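Local coordinates for YncI copper-binding domain-containing protein (Nocardia farcinica, PDB 3ESM) that is of unknown function but probably binds copper, and has an immunoglobulin-like beta fold in this part of a predicted membrane protein, at residues A35-A46 and R60-W71. The protein carries 2 engineered substitutions. Numbering follows the deposited sequence.
Sequences AMTVTLPNVRSA and RNDKSEAVSVTW. Engineered in segment 35-46: Met36 (natural residue Leu). With SO4 (sulfate ion), chain B.
Leu40 wedges CD1 between Ala66 CB and Val69 CG1, 4.0 Å from each. Its CG, anti to the carbonyl carbon (chi1 -59°), thereby lies 4.0 Å from Ser68 CA. Val38 CG2 meets the rim of the Trp71 ring at CZ3 (4.0 Å), while Val69 CG2 covers part of one face of that indole and Phe88 meets the ring from strand 85-93. On the other face of the sheet, Thr37 OG1 and Thr70 OG1 share a 2.8 Å hydrogen bond, and Ser68 OG reaches Ser110 O of the second subunit. The strands run antiparallel, 159° between their axes, as neighbours in one sheet of the immunoglobulin-like fold. Their register shifts by two beyond Thr39, where Pro41 centres an inverse gamma turn and Asn42 and Val43 both oppose Ala66, a G1 beta bulge. A water joins Val67 O and, weakly, Asn42 ND2. Past the bulge, Arg60 NH1 donates to Arg44 O (2.9 Å), in the guanidinium plane but with NH1 above that carbonyl's plane, and to Ser64 O, tilted from the guanidinium. Ala46 N lies 2.7 Å from O2 of a sulfate, probably from the crystallisation liquor; Arg60 NH2 donates to the same oxygen, and Ser45 OG to O3.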
ATOM      1  N   ALA A  35      -2.256   4.227   4.701  1.00 21.95           N
ATOM      2  CA  ALA A  35      -3.193   3.520   3.800  1.00 21.42           C
ATOM      3  C   ALA A  35      -3.486   2.144   4.371  1.00 23.20           C
ATOM      4  O   ALA A  35      -2.692   1.581   5.143  1.00 22.24           O
ATOM      5  CB  ALA A  35      -2.599   3.372   2.431  1.00 22.02           C
ATOM      6  N   MET A  36      -4.622   1.617   3.973  1.00 22.57           N
ATOM      7  CA  MET A  36      -4.994   0.256   4.361  1.00 23.26           C
ATOM      8  C   MET A  36      -5.637  -0.403   3.164  1.00 23.21           C
ATOM      9  O   MET A  36      -6.585   0.157   2.607  1.00 22.59           O
ATOM     10  CB  MET A  36      -6.001   0.326   5.513  1.00 23.68           C
ATOM     11  CG  MET A  36      -6.575  -1.010   5.953  1.00 28.17           C
ATOM     12  SD  MET A  36      -5.365  -2.021   6.885  1.00 27.84           S
ATOM     13  CE  MET A  36      -4.428  -0.761   7.607  1.00 29.05           C
ATOM     14  N   THR A  37      -5.176  -1.605   2.807  1.00 22.99           N
ATOM     15  CA  THR A  37      -5.804  -2.340   1.723  1.00 23.21           C
ATOM     16  C   THR A  37      -6.355  -3.630   2.309  1.00 24.05           C
ATOM     17  O   THR A  37      -5.621  -4.320   2.989  1.00 25.78           O
ATOM     18  CB  THR A  37      -4.780  -2.643   0.597  1.00 22.87           C
ATOM     19  OG1 THR A  37      -4.561  -1.411  -0.151  1.00 26.16           O
ATOM     20  CG2 THR A  37      -5.336  -3.671  -0.362  1.00 25.06           C
ATOM     21  N   VAL A  38      -7.613  -3.958   2.056  1.00 22.85           N
ATOM     22  CA  VAL A  38      -8.169  -5.201   2.601  1.00 23.44           C
ATOM     23  C   VAL A  38      -8.672  -6.056   1.476  1.00 23.88           C
ATOM     24  O   VAL A  38      -9.360  -5.571   0.582  1.00 22.51           O
ATOM     25  CB  VAL A  38      -9.333  -4.921   3.562  1.00 24.17           C
ATOM     26  CG1 VAL A  38      -9.961  -6.243   4.033  1.00 27.42           C
ATOM     27  CG2 VAL A  38      -8.846  -4.127   4.740  1.00 23.72           C
ATOM     28  N   THR A  39      -8.359  -7.354   1.543  1.00 23.97           N
ATOM     29  CA  THR A  39      -8.777  -8.293   0.505  1.00 25.00           C
ATOM     30  C   THR A  39     -10.175  -8.780   0.851  1.00 25.44           C
ATOM     31  O   THR A  39     -10.411  -9.224   1.981  1.00 24.79           O
ATOM     32  CB  THR A  39      -7.828  -9.496   0.501  1.00 25.35           C
ATOM     33  OG1 THR A  39      -6.527  -9.084   0.063  1.00 24.25           O
ATOM     34  CG2 THR A  39      -8.355 -10.580  -0.404  1.00 26.04           C
ATOM     35  N   LEU A  40     -11.119  -8.668  -0.104  1.00 24.15           N
ATOM     36  CA  LEU A  40     -12.522  -8.996   0.144  1.00 24.17           C
ATOM     37  C   LEU A  40     -12.876 -10.306  -0.519  1.00 24.57           C
ATOM     38  O   LEU A  40     -12.262 -10.701  -1.491  1.00 24.48           O
ATOM     39  CB  LEU A  40     -13.486  -7.927  -0.400  1.00 25.00           C
ATOM     40  CG  LEU A  40     -13.262  -6.528   0.193  1.00 23.09           C
ATOM     41  CD1 LEU A  40     -14.086  -5.504  -0.594  1.00 28.11           C
ATOM     42  CD2 LEU A  40     -13.675  -6.526   1.661  1.00 26.45           C
ATOM     43  N   PRO A  41     -13.897 -10.967   0.015  1.00 26.31           N
ATOM     44  CA  PRO A  41     -14.152 -12.309  -0.463  1.00 27.61           C
ATOM     45  C   PRO A  41     -15.046 -12.272  -1.734  1.00 28.13           C
ATOM     46  O   PRO A  41     -16.134 -12.890  -1.802  1.00 29.16           O
ATOM     47  CB  PRO A  41     -14.842 -12.977   0.735  1.00 27.48           C
ATOM     48  CG  PRO A  41     -15.490 -11.856   1.493  1.00 28.46           C
ATOM     49  CD  PRO A  41     -14.561 -10.658   1.282  1.00 25.96           C
ATOM     50  N   ASN A  42     -14.584 -11.520  -2.731  1.00 28.07           N
ATOM     51  CA  ASN A  42     -15.231 -11.524  -4.030  1.00 29.06           C
ATOM     52  C   ASN A  42     -16.733 -11.352  -3.915  1.00 29.59           C
ATOM     53  O   ASN A  42     -17.490 -12.167  -4.459  1.00 30.42           O
ATOM     54  CB  ASN A  42     -14.915 -12.813  -4.765  1.00 28.52           C
ATOM     55  CG  ASN A  42     -13.457 -12.909  -5.223  1.00 31.08           C
ATOM     56  OD1 ASN A  42     -13.106 -13.774  -6.044  1.00 35.04           O
ATOM     57  ND2 ASN A  42     -12.608 -12.048  -4.692  1.00 28.67           N
ATOM     58  N   VAL A  43     -17.155 -10.280  -3.255  1.00 29.53           N
ATOM     59  CA  VAL A  43     -18.570 -10.001  -2.969  1.00 30.43           C
ATOM     60  C   VAL A  43     -19.236  -9.221  -4.085  1.00 31.44           C
ATOM     61  O   VAL A  43     -18.580  -8.479  -4.808  1.00 30.93           O
ATOM     62  CB  VAL A  43     -18.736  -9.217  -1.635  1.00 30.22           C
ATOM     63  CG1 VAL A  43     -18.293 -10.087  -0.455  1.00 30.63           C
ATOM     64  CG2 VAL A  43     -17.914  -7.926  -1.667  1.00 30.36           C
ATOM     65  N   ARG A  44     -20.549  -9.369  -4.238  1.00 32.56           N
ATOM     66  CA  ARG A  44     -21.247  -8.607  -5.277  1.00 33.36           C
ATOM     67  C   ARG A  44     -21.289  -7.121  -4.928  1.00 33.86           C
ATOM     68  O   ARG A  44     -21.178  -6.245  -5.809  1.00 33.63           O
ATOM     69  CB  ARG A  44     -22.689  -9.103  -5.443  1.00 34.22           C
ATOM     70  CG  ARG A  44     -22.845 -10.543  -5.753  1.00 38.33           C
ATOM     71  CD  ARG A  44     -22.955 -10.754  -7.257  1.00 46.19           C
ATOM     72  NE  ARG A  44     -22.063  -9.826  -7.942  1.00 49.93           N
ATOM     73  CZ  ARG A  44     -21.475 -10.063  -9.109  1.00 50.89           C
ATOM     74  NH1 ARG A  44     -21.683 -11.210  -9.747  1.00 51.09           N
ATOM     75  NH2 ARG A  44     -20.674  -9.147  -9.627  1.00 49.56           N
ATOM     76  N   SER A  45     -21.496  -6.827  -3.644  1.00 32.46           N
ATOM     77  CA  SER A  45     -21.713  -5.465  -3.217  1.00 32.92           C
ATOM     78  C   SER A  45     -20.629  -5.081  -2.219  1.00 32.13           C
ATOM     79  O   SER A  45     -20.302  -5.884  -1.344  1.00 30.36           O
ATOM     80  CB  SER A  45     -23.072  -5.332  -2.540  1.00 33.73           C
ATOM     81  OG  SER A  45     -23.259  -3.994  -2.099  1.00 37.79           O
ATOM     82  N   ALA A  46     -20.085  -3.866  -2.351  1.00 31.62           N
ATOM     83  CA  ALA A  46     -19.118  -3.346  -1.382  1.00 31.81           C
ATOM     84  C   ALA A  46     -19.114  -1.830  -1.485  1.00 32.29           C
ATOM     85  O   ALA A  46     -18.822  -1.277  -2.560  1.00 33.33           O
ATOM     86  CB  ALA A  46     -17.733  -3.885  -1.679  1.00 31.80           C
ATOM     87  N   ARG A  60     -12.543  -4.278  -8.636  1.00 26.61           N
ATOM     88  CA  ARG A  60     -13.509  -5.308  -9.051  1.00 28.54           C
ATOM     89  C   ARG A  60     -12.847  -6.233 -10.058  1.00 29.97           C
ATOM     90  O   ARG A  60     -11.900  -5.850 -10.741  1.00 29.52           O
ATOM     91  CB  ARG A  60     -14.709  -4.637  -9.720  1.00 29.12           C
ATOM     92  CG  ARG A  60     -15.384  -3.572  -8.884  1.00 31.55           C
ATOM     93  CD  ARG A  60     -16.668  -4.107  -8.319  1.00 32.18           C
ATOM     94  NE  ARG A  60     -17.328  -3.169  -7.423  1.00 33.52           N
ATOM     95  CZ  ARG A  60     -18.408  -3.474  -6.725  1.00 31.92           C
ATOM     96  NH1 ARG A  60     -18.935  -4.681  -6.844  1.00 31.76           N
ATOM     97  NH2 ARG A  60     -18.953  -2.580  -5.906  1.00 34.39           N
ATOM     98  N   ASN A  61     -13.327  -7.461 -10.149  1.00 30.62           N
ATOM     99  CA  ASN A  61     -12.842  -8.352 -11.202  1.00 32.03           C
ATOM    100  C   ASN A  61     -13.795  -8.351 -12.402  1.00 33.40           C
ATOM    101  O   ASN A  61     -14.731  -7.546 -12.462  1.00 33.24           O
ATOM    102  CB  ASN A  61     -12.631  -9.764 -10.655  1.00 31.31           C
ATOM    103  CG  ASN A  61     -13.913 -10.418 -10.205  1.00 31.86           C
ATOM    104  OD1 ASN A  61     -15.017  -9.926 -10.485  1.00 31.74           O
ATOM    105  ND2 ASN A  61     -13.779 -11.540  -9.466  1.00 31.35           N
ATOM    106  N   ASP A  62     -13.564  -9.286 -13.329  1.00 35.90           N
ATOM    107  CA  ASP A  62     -14.307  -9.345 -14.592  1.00 38.34           C
ATOM    108  C   ASP A  62     -15.786  -9.651 -14.345  1.00 38.66           C
ATOM    109  O   ASP A  62     -16.660  -9.310 -15.160  1.00 39.31           O
ATOM    110  CB  ASP A  62     -13.701 -10.420 -15.502  1.00 39.38           C
ATOM    111  CG  ASP A  62     -13.449 -11.740 -14.761  1.00 44.27           C
ATOM    112  OD1 ASP A  62     -13.825 -11.848 -13.566  1.00 49.95           O
ATOM    113  OD2 ASP A  62     -12.857 -12.676 -15.361  1.00 49.23           O
ATOM    114  N   LYS A  63     -16.077 -10.301 -13.224  1.00 38.03           N
ATOM    115  CA  LYS A  63     -17.460 -10.625 -12.901  1.00 38.22           C
ATOM    116  C   LYS A  63     -18.131  -9.521 -12.090  1.00 37.07           C
ATOM    117  O   LYS A  63     -19.269  -9.682 -11.618  1.00 38.22           O
ATOM    118  CB  LYS A  63     -17.531 -11.949 -12.134  1.00 38.84           C
ATOM    119  CG  LYS A  63     -16.876 -13.102 -12.841  1.00 41.69           C
ATOM    120  CD  LYS A  63     -16.916 -14.371 -11.977  1.00 46.58           C
ATOM    121  CE  LYS A  63     -16.288 -15.554 -12.709  1.00 50.58           C
ATOM    122  NZ  LYS A  63     -14.804 -15.403 -12.826  1.00 52.46           N
ATOM    123  N   SER A  64     -17.421  -8.409 -11.890  1.00 34.97           N
ATOM    124  CA  SER A  64     -17.979  -7.265 -11.168  1.00 34.39           C
ATOM    125  C   SER A  64     -18.068  -7.498  -9.668  1.00 32.19           C
ATOM    126  O   SER A  64     -18.786  -6.792  -8.961  1.00 31.71           O
ATOM    127  CB  SER A  64     -19.349  -6.884 -11.731  1.00 36.10           C
ATOM    128  OG  SER A  64     -19.195  -6.527 -13.102  1.00 39.39           O
ATOM    129  N   GLU A  65     -17.322  -8.484  -9.195  1.00 30.82           N
ATOM    130  CA  GLU A  65     -17.237  -8.704  -7.758  1.00 29.08           C
ATOM    131  C   GLU A  65     -16.155  -7.788  -7.198  1.00 28.03           C
ATOM    132  O   GLU A  65     -15.119  -7.554  -7.849  1.00 28.23           O
ATOM    133  CB  GLU A  65     -16.866 -10.163  -7.468  1.00 30.36           C
ATOM    134  CG  GLU A  65     -17.938 -11.190  -7.910  1.00 29.68           C
ATOM    135  CD  GLU A  65     -17.391 -12.612  -8.051  1.00 35.15           C
ATOM    136  OE1 GLU A  65     -16.165 -12.807  -8.259  1.00 34.36           O
ATOM    137  OE2 GLU A  65     -18.212 -13.561  -7.981  1.00 37.66           O
ATOM    138  N   ALA A  66     -16.380  -7.310  -5.983  1.00 25.67           N
ATOM    139  CA  ALA A  66     -15.353  -6.545  -5.276  1.00 25.09           C
ATOM    140  C   ALA A  66     -14.310  -7.501  -4.692  1.00 25.22           C
ATOM    141  O   ALA A  66     -14.665  -8.345  -3.844  1.00 25.17           O
ATOM    142  CB  ALA A  66     -16.009  -5.778  -4.125  1.00 25.44           C
ATOM    143  N   VAL A  67     -13.054  -7.302  -5.085  1.00 24.87           N
ATOM    144  CA  VAL A  67     -11.920  -8.158  -4.695  1.00 24.45           C
ATOM    145  C   VAL A  67     -11.045  -7.530  -3.609  1.00 24.46           C
ATOM    146  O   VAL A  67     -10.303  -8.235  -2.905  1.00 24.01           O
ATOM    147  CB  VAL A  67     -11.028  -8.579  -5.903  1.00 26.35           C
ATOM    148  CG1 VAL A  67     -11.819  -9.431  -6.892  1.00 27.24           C
ATOM    149  CG2 VAL A  67     -10.478  -7.372  -6.619  1.00 26.09           C
ATOM    150  N   SER A  68     -11.087  -6.206  -3.495  1.00 22.68           N
ATOM    151  CA  SER A  68     -10.349  -5.547  -2.425  1.00 23.15           C
ATOM    152  C   SER A  68     -10.835  -4.110  -2.281  1.00 23.89           C
ATOM    153  O   SER A  68     -11.568  -3.602  -3.144  1.00 22.77           O
ATOM    154  CB  SER A  68      -8.854  -5.539  -2.720  1.00 24.10           C
ATOM    155  OG  SER A  68      -8.527  -4.564  -3.707  1.00 25.54           O
ATOM    156  N   VAL A  69     -10.462  -3.487  -1.172  1.00 22.83           N
ATOM    157  CA  VAL A  69     -10.844  -2.082  -0.929  1.00 22.67           C
ATOM    158  C   VAL A  69      -9.612  -1.433  -0.355  1.00 23.30           C
ATOM    159  O   VAL A  69      -8.872  -2.060   0.430  1.00 23.01           O
ATOM    160  CB  VAL A  69     -12.043  -1.955   0.035  1.00 23.89           C
ATOM    161  CG1 VAL A  69     -11.850  -2.800   1.319  1.00 23.09           C
ATOM    162  CG2 VAL A  69     -12.313  -0.473   0.384  1.00 24.36           C
ATOM    163  N   THR A  70      -9.353  -0.187  -0.763  1.00 22.45           N
ATOM    164  CA  THR A  70      -8.166   0.501  -0.244  1.00 23.73           C
ATOM    165  C   THR A  70      -8.559   1.882   0.223  1.00 24.28           C
ATOM    166  O   THR A  70      -9.283   2.600  -0.501  1.00 25.33           O
ATOM    167  CB  THR A  70      -7.073   0.673  -1.310  1.00 24.23           C
ATOM    168  OG1 THR A  70      -6.621  -0.594  -1.784  1.00 25.62           O
ATOM    169  CG2 THR A  70      -5.882   1.481  -0.737  1.00 25.65           C
ATOM    170  N   TRP A  71      -8.156   2.250   1.436  1.00 21.46           N
ATOM    171  CA  TRP A  71      -8.340   3.637   1.924  1.00 22.36           C
ATOM    172  C   TRP A  71      -6.972   4.287   1.971  1.00 22.71           C
ATOM    173  O   TRP A  71      -6.001   3.657   2.411  1.00 22.68           O
ATOM    174  CB  TRP A  71      -8.897   3.628   3.346  1.00 22.51           C
ATOM    175  CG  TRP A  71     -10.274   3.129   3.488  1.00 22.34           C
ATOM    176  CD1 TRP A  71     -11.416   3.889   3.481  1.00 24.56           C
ATOM    177  CD2 TRP A  71     -10.684   1.775   3.735  1.00 23.23           C
ATOM    178  NE1 TRP A  71     -12.513   3.080   3.691  1.00 25.76           N
ATOM    179  CE2 TRP A  71     -12.097   1.781   3.845  1.00 25.02           C
ATOM    180  CE3 TRP A  71      -9.991   0.560   3.853  1.00 25.50           C
ATOM    181  CZ2 TRP A  71     -12.839   0.624   4.128  1.00 25.78           C
ATOM    182  CZ3 TRP A  71     -10.719  -0.599   4.117  1.00 26.54           C
ATOM    183  CH2 TRP A  71     -12.133  -0.564   4.233  1.00 26.55           C
TER
HETATM  184  S   SO4 B   1     -22.548  -2.023  -4.907  1.00 55.15           S
HETATM  185  O1  SO4 B   1     -22.722  -0.624  -5.320  1.00 55.94           O
HETATM  186  O2  SO4 B   1     -21.305  -2.199  -4.154  1.00 55.27           O
HETATM  187  O3  SO4 B   1     -23.716  -2.379  -4.107  1.00 55.46           O
HETATM  188  O4  SO4 B   1     -22.418  -2.872  -6.092  1.00 55.59           O
HETATM  189  O   HOH W   1     -10.300 -10.941  -3.659  1.00 35.08           O
HETATM  190  O   HOH W   2     -18.237   0.230  -4.802  1.00 52.83           O